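Local coordinates for hypothetical conserved protein (Geobacillus kaustophilus, PDB 2PCS), which is of unknown function but belongs to the CoxG family of Bet v 1-like proteins and probably binds a small ligand, as other members of that fold do, at residues Glu16-Lys21 with Lys144-Ser149; Ser8-Gly13 with Asp102-Leu107. All blocks are in the same frame, centred on the assembly; numbering follows the deposited sequence.

Interaction 1. Residues Glu16-Lys21 with Lys144-Ser149; sequences EEVWSK and KEIAKS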
loop_
_atom_site.group_PDB
_atom_site.type_symbol
_atom_site.label_atom_id
_atom_site.label_comp_id
_atom_site.label_asym_id
_atom_site.label_seq_id
_atom_site.Cartn_x
_atom_site.Cartn_y
_atom_site.Cartn_z
ATOM N N GLU A 16 6.813 16.166 5.207
ATOM C CA GLU A 16 6.901 16.603 3.820
ATOM C C GLU A 16 7.770 15.710 2.933
ATOM O O GLU A 16 7.466 15.506 1.788
ATOM C CB GLU A 16 7.360 18.080 3.747
ATOM C CG GLU A 16 7.698 18.610 2.324
ATOM C CD GLU A 16 6.548 18.524 1.278
ATOM O OE1 GLU A 16 5.357 18.436 1.649
ATOM O OE2 GLU A 16 6.843 18.567 0.059
ATOM N N GLU A 17 8.862 15.181 3.439
ATOM C CA GLU A 17 9.696 14.342 2.568
ATOM C C GLU A 17 8.956 13.060 2.196
ATOM O O GLU A 17 9.018 12.621 1.041
ATOM C CB GLU A 17 11.070 14.061 3.198
ATOM C CG GLU A 17 11.999 15.294 3.077
ATOM C CD GLU A 17 13.047 15.449 4.210
ATOM O OE1 GLU A 17 12.919 14.793 5.276
ATOM O OE2 GLU A 17 13.996 16.258 4.019
ATOM N N VAL A 18 8.224 12.513 3.173
ATOM C CA VAL A 18 7.463 11.273 3.045
ATOM C C VAL A 18 6.225 11.490 2.199
ATOM O O VAL A 18 5.998 10.760 1.243
ATOM C CB VAL A 18 7.090 10.716 4.449
ATOM C CG1 VAL A 18 6.244 9.449 4.353
ATOM C CG2 VAL A 18 8.395 10.478 5.250
ATOM N N TRP A 19 5.456 12.527 2.517
ATOM C CA TRP A 19 4.257 12.848 1.744
ATOM C C TRP A 19 4.520 12.998 0.216
ATOM O O TRP A 19 3.744 12.472 -0.613
ATOM C CB TRP A 19 3.576 14.083 2.308
ATOM C CG TRP A 19 2.363 14.458 1.564
ATOM C CD1 TRP A 19 2.277 15.318 0.475
ATOM C CD2 TRP A 19 1.032 14.000 1.828
ATOM N NE1 TRP A 19 0.964 15.402 0.061
ATOM C CE2 TRP A 19 0.181 14.616 0.874
ATOM C CE3 TRP A 19 0.475 13.122 2.774
ATOM C CZ2 TRP A 19 -1.199 14.378 0.840
ATOM C CZ3 TRP A 19 -0.896 12.931 2.767
ATOM C CH2 TRP A 19 -1.722 13.541 1.798
ATOM N N SER A 20 5.599 13.667 -0.155
ATOM C CA SER A 20 5.915 13.811 -1.586
ATOM C C SER A 20 6.278 12.482 -2.300
ATOM O O SER A 20 6.063 12.391 -3.503
ATOM C CB SER A 20 7.037 14.828 -1.831
ATOM O OG SER A 20 8.288 14.192 -1.670
ATOM N N LYS A 21 6.820 11.485 -1.576
ATOM C CA LYS A 21 7.026 10.147 -2.179
ATOM C C LYS A 21 5.720 9.397 -2.311
ATOM O O LYS A 21 5.429 8.790 -3.352
ATOM C CB LYS A 21 8.040 9.289 -1.418
ATOM C CG LYS A 21 9.490 9.750 -1.574
ATOM C CD LYS A 21 9.930 9.946 -3.023
ATOM C CE LYS A 21 11.168 10.892 -3.130
ATOM N NZ LYS A 21 11.682 11.064 -4.557
ATOM N N LYS A 144 13.871 3.721 0.756
ATOM C CA LYS A 144 14.978 3.860 -0.146
ATOM C C LYS A 144 14.840 5.086 -1.022
ATOM O O LYS A 144 15.809 5.811 -1.216
ATOM C CB LYS A 144 15.148 2.616 -1.022
ATOM C CG LYS A 144 15.756 2.963 -2.384
ATOM C CD LYS A 144 15.891 1.773 -3.315
ATOM C CE LYS A 144 16.967 2.018 -4.394
ATOM N NZ LYS A 144 17.239 0.732 -5.130
ATOM N N GLU A 145 13.664 5.328 -1.579
ATOM C CA GLU A 145 13.540 6.442 -2.524
ATOM C C GLU A 145 13.594 7.772 -1.813
ATOM O O GLU A 145 14.060 8.753 -2.383
ATOM C CB GLU A 145 12.276 6.333 -3.381
ATOM C CG GLU A 145 12.274 5.130 -4.332
ATOM C CD GLU A 145 13.229 5.265 -5.519
ATOM O OE1 GLU A 145 13.708 6.379 -5.835
ATOM O OE2 GLU A 145 13.485 4.236 -6.173
ATOM N N ILE A 146 13.112 7.794 -0.567
ATOM C CA ILE A 146 13.286 8.937 0.335
ATOM C C ILE A 146 14.779 9.175 0.535
ATOM O O ILE A 146 15.252 10.275 0.291
ATOM C CB ILE A 146 12.620 8.715 1.712
ATOM C CG1 ILE A 146 11.092 8.788 1.614
ATOM C CG2 ILE A 146 13.121 9.739 2.733
ATOM C CD1 ILE A 146 10.377 8.252 2.855
ATOM N N ALA A 147 15.507 8.126 0.939
ATOM C CA ALA A 147 16.945 8.212 1.292
ATOM C C ALA A 147 17.777 8.955 0.242
ATOM O O ALA A 147 18.516 9.885 0.603
ATOM C CB ALA A 147 17.519 6.832 1.566
ATOM N N LYS A 148 17.647 8.537 -1.029
ATOM C CA LYS A 148 18.134 9.262 -2.206
ATOM C C LYS A 148 17.919 10.783 -2.145
ATOM O O LYS A 148 18.854 11.569 -2.290
ATOM C CB LYS A 148 17.386 8.787 -3.451
ATOM C CG LYS A 148 18.000 7.639 -4.180
ATOM C CD LYS A 148 17.131 7.288 -5.395
ATOM C CE LYS A 148 17.458 5.872 -5.916
ATOM N NZ LYS A 148 16.344 5.249 -6.727
ATOM N N SER A 149 16.669 11.197 -1.978
ATOM C CA SER A 149 16.322 12.609 -2.072
ATOM C C SER A 149 16.777 13.460 -0.853
ATOM O O SER A 149 17.550 13.005 0.025
ATOM C CB SER A 149 14.820 12.747 -2.373
ATOM O OG SER A 149 14.492 12.165 -3.634
#
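Lys21 and Val18 meet Ile146 in a helix-helix contact at the C-terminal end of the long helix 124-148, where it passes the short helix 15-22 of a Bet v 1-like (helix-grip) fold. The local axes approach to 10.0 Å at 121° between their N-to-C directions, so the meeting is confined to a few side chains. Ile146 reaches across with its longer branch: methyl CD1 lies 3.8 Å from Val18 CG2, while further back Ile146 CG1 is 3.7 Å from Lys21 CG. The lysine chain bends at its second torsion (chi2 -51°) and then runs out extended, so that its methylenes pass Ile146 obliquely and carry CE to 3.7 Å from the carbonyl O of Glu145. Lys21 NZ donates to Ser149 OG at 3.2 Å, next to the end of helix 124-148. The Glu145 carboxylate is taken up by a salt bridge with Lys148 on its own helix, while its CB faces Lys21; Glu17 OE1 accepts from Thr14 N. Lys21 thus joins an apolar stem to a polar end: its hydrogen bond across the contact is to a neutral hydroxyl, and with NZ 5.3 Å from Glu145 OE1 no salt bridge forms, so any attraction there probably acts through space.

Interaction 2. Residues Ser8-Gly13 with Asp102-Leu107; sequences SIELKG and DECTQL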
loop_
_atom_site.group_PDB
_atom_site.type_symbol
_atom_site.label_atom_id
_atom_site.label_comp_id
_atom_site.label_asym_id
_atom_site.label_seq_id
_atom_site.Cartn_x
_atom_site.Cartn_y
_atom_site.Cartn_z
ATOM N N SER A 8 2.382 0.571 12.089
ATOM C CA SER A 8 3.097 1.833 11.910
ATOM C C SER A 8 4.500 1.596 11.575
ATOM O O SER A 8 4.985 0.517 11.844
ATOM C CB SER A 8 3.037 2.737 13.162
ATOM O OG SER A 8 3.327 1.999 14.293
ATOM N N ILE A 9 5.131 2.613 10.996
ATOM C CA ILE A 9 6.528 2.594 10.616
ATOM C C ILE A 9 7.178 3.930 11.009
ATOM O O ILE A 9 6.592 5.004 10.832
ATOM C CB ILE A 9 6.719 2.471 9.078
ATOM C CG1 ILE A 9 5.477 1.910 8.419
ATOM C CG2 ILE A 9 7.992 1.650 8.723
ATOM C CD1 ILE A 9 5.425 0.355 8.474
ATOM N N GLU A 10 8.402 3.868 11.490
ATOM C CA GLU A 10 9.189 5.077 11.629
ATOM C C GLU A 10 10.038 5.241 10.377
ATOM O O GLU A 10 10.617 4.282 9.874
ATOM C CB GLU A 10 10.021 5.049 12.903
ATOM C CG GLU A 10 9.178 5.345 14.156
ATOM C CD GLU A 10 9.954 5.081 15.469
ATOM O OE1 GLU A 10 10.264 3.873 15.740
ATOM O OE2 GLU A 10 10.239 6.075 16.216
ATOM N N LEU A 11 10.044 6.439 9.830
ATOM C CA LEU A 11 10.739 6.673 8.594
ATOM C C LEU A 11 11.754 7.787 8.775
ATOM O O LEU A 11 11.590 8.686 9.629
ATOM C CB LEU A 11 9.750 6.987 7.457
ATOM C CG LEU A 11 8.747 5.898 7.026
ATOM C CD1 LEU A 11 7.530 6.548 6.405
ATOM C CD2 LEU A 11 9.346 4.933 6.035
ATOM N N LYS A 12 12.805 7.720 7.979
ATOM C CA LYS A 12 13.851 8.712 7.999
ATOM C C LYS A 12 13.473 9.787 7.006
ATOM O O LYS A 12 13.622 9.591 5.785
ATOM C CB LYS A 12 15.196 8.054 7.616
ATOM C CG LYS A 12 16.172 7.942 8.789
ATOM C CD LYS A 12 16.881 6.562 8.839
ATOM C CE LYS A 12 17.231 6.173 10.314
ATOM N NZ LYS A 12 18.216 5.021 10.435
ATOM N N GLY A 13 12.951 10.903 7.500
ATOM C CA GLY A 13 12.612 12.022 6.609
ATOM C C GLY A 13 11.556 12.833 7.279
ATOM O O GLY A 13 10.898 12.354 8.213
ATOM N N ASP A 102 11.853 16.771 14.647
ATOM C CA ASP A 102 12.393 17.507 13.515
ATOM C C ASP A 102 12.838 16.630 12.300
ATOM O O ASP A 102 12.613 17.050 11.152
ATOM C CB ASP A 102 13.547 18.435 13.990
ATOM C CG ASP A 102 13.050 19.828 14.492
ATOM O OD1 ASP A 102 11.826 19.980 14.785
ATOM O OD2 ASP A 102 13.903 20.759 14.608
ATOM N N GLU A 103 13.432 15.448 12.550
ATOM C CA GLU A 103 14.040 14.564 11.490
ATOM C C GLU A 103 13.277 13.276 11.122
ATOM O O GLU A 103 13.706 12.558 10.202
ATOM C CB GLU A 103 15.450 14.077 11.896
ATOM C CG GLU A 103 16.600 15.119 11.820
ATOM C CD GLU A 103 18.012 14.523 12.069
ATOM O OE1 GLU A 103 18.121 13.441 12.692
ATOM O OE2 GLU A 103 19.014 15.156 11.637
ATOM N N CYS A 104 12.195 12.964 11.853
ATOM C CA CYS A 104 11.614 11.615 11.876
ATOM C C CYS A 104 10.080 11.620 11.864
ATOM O O CYS A 104 9.428 12.393 12.585
ATOM C CB CYS A 104 12.124 10.873 13.120
ATOM S SG CYS A 104 11.698 9.085 13.290
ATOM N N THR A 105 9.509 10.737 11.048
ATOM C CA THR A 105 8.063 10.688 10.849
ATOM C C THR A 105 7.509 9.335 11.227
ATOM O O THR A 105 8.042 8.310 10.873
ATOM C CB THR A 105 7.741 11.023 9.389
ATOM O OG1 THR A 105 7.837 12.425 9.236
ATOM C CG2 THR A 105 6.327 10.591 8.929
ATOM N N GLN A 106 6.411 9.335 11.930
ATOM C CA GLN A 106 5.716 8.109 12.126
ATOM C C GLN A 106 4.502 8.030 11.167
ATOM O O GLN A 106 3.572 8.849 11.230
ATOM C CB GLN A 106 5.275 8.031 13.568
ATOM C CG GLN A 106 4.689 6.765 13.943
ATOM C CD GLN A 106 3.705 6.931 15.080
ATOM O OE1 GLN A 106 2.797 7.783 15.038
ATOM N NE2 GLN A 106 3.856 6.091 16.104
ATOM N N LEU A 107 4.521 7.008 10.320
ATOM C CA LEU A 107 3.375 6.647 9.515
ATOM C C LEU A 107 2.508 5.593 10.242
ATOM O O LEU A 107 2.992 4.543 10.610
ATOM C CB LEU A 107 3.851 6.135 8.150
ATOM C CG LEU A 107 2.781 5.953 7.078
ATOM C CD1 LEU A 107 3.400 6.081 5.737
ATOM C CD2 LEU A 107 2.040 4.635 7.259
#
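Thr105 has OG1 beside its own backbone N (chi1 -78°), which directs the hydroxyl to the carbonyl of Gly13, whereas the CB of Leu107 is set beside Leu11 by the pairing of the strands. Both residues belong to an antiparallel strand pair in the curved sheet of a helix-grip, Bet v 1-like fold, in which strand 4-12 lies beside strand 104-116. The axes are 4.7 Å apart with 160° between directions. Ile9-Leu107 and Leu11-Thr105 are hydrogen-bonded pairs; Glu10-Gln106 and Lys12-Cys104 are non-hydrogen-bonded.

Four backbone bonds carry the ladder. Leu11 N gives a 2.9 Å bond to Thr105 O, and the return bond from Thr105 N to Leu11 O is straighter at hydrogen but longer, 3.2 Å. Beyond Lys12 the pairing fades, and Gly13 N reaches Glu103 O only weakly.

The side chains divide by face. Ile9, Leu11, Thr105 and Leu107 turn to the inner face, toward helices 124-148 and 15-22, where Ile9 and Leu107 touch Phe139; Leu11 CD1 rests 4.1 Å from Leu107 CB. Glu10, Lys12, Cys104 and Gln106 occupy the other face, with Cys104 SG 3.7 Å from Leu11 O. Strand 87-99 flanks the pair through Gln106, and on the other side His159 of the C-terminal tag pairs with Ser8. Where the chain turns toward helix 15-22, Thr105 OG1 donates to Gly13 O at 3.2 Å, tilted 25° from the carbonyl plane.

In the fold
Interactions 1 and 2 are adjoining parts of one layer of packing, with centres 11 Å apart. Strand 4-12 leads into helix 15-22, and strand 104-116 precedes helix 124-148, so each contact pairs a segment from the first part of the chain with one from after residue 100. Val18 joins them: its CG1 lies 3.8 Å from Leu11 CD1, and its CG2, which meets Ile146 in interaction 1, is 4.2 Å from Thr105 CG2. The helix end also touches the strand, where Ile146 CG2 approaches Lys12 O. An unidentified ligand lies about 6 Å from the side chain of Leu107 and about 9 Å from that of Val18, which places interaction 2 nearer the ligand and interaction 1 farther off.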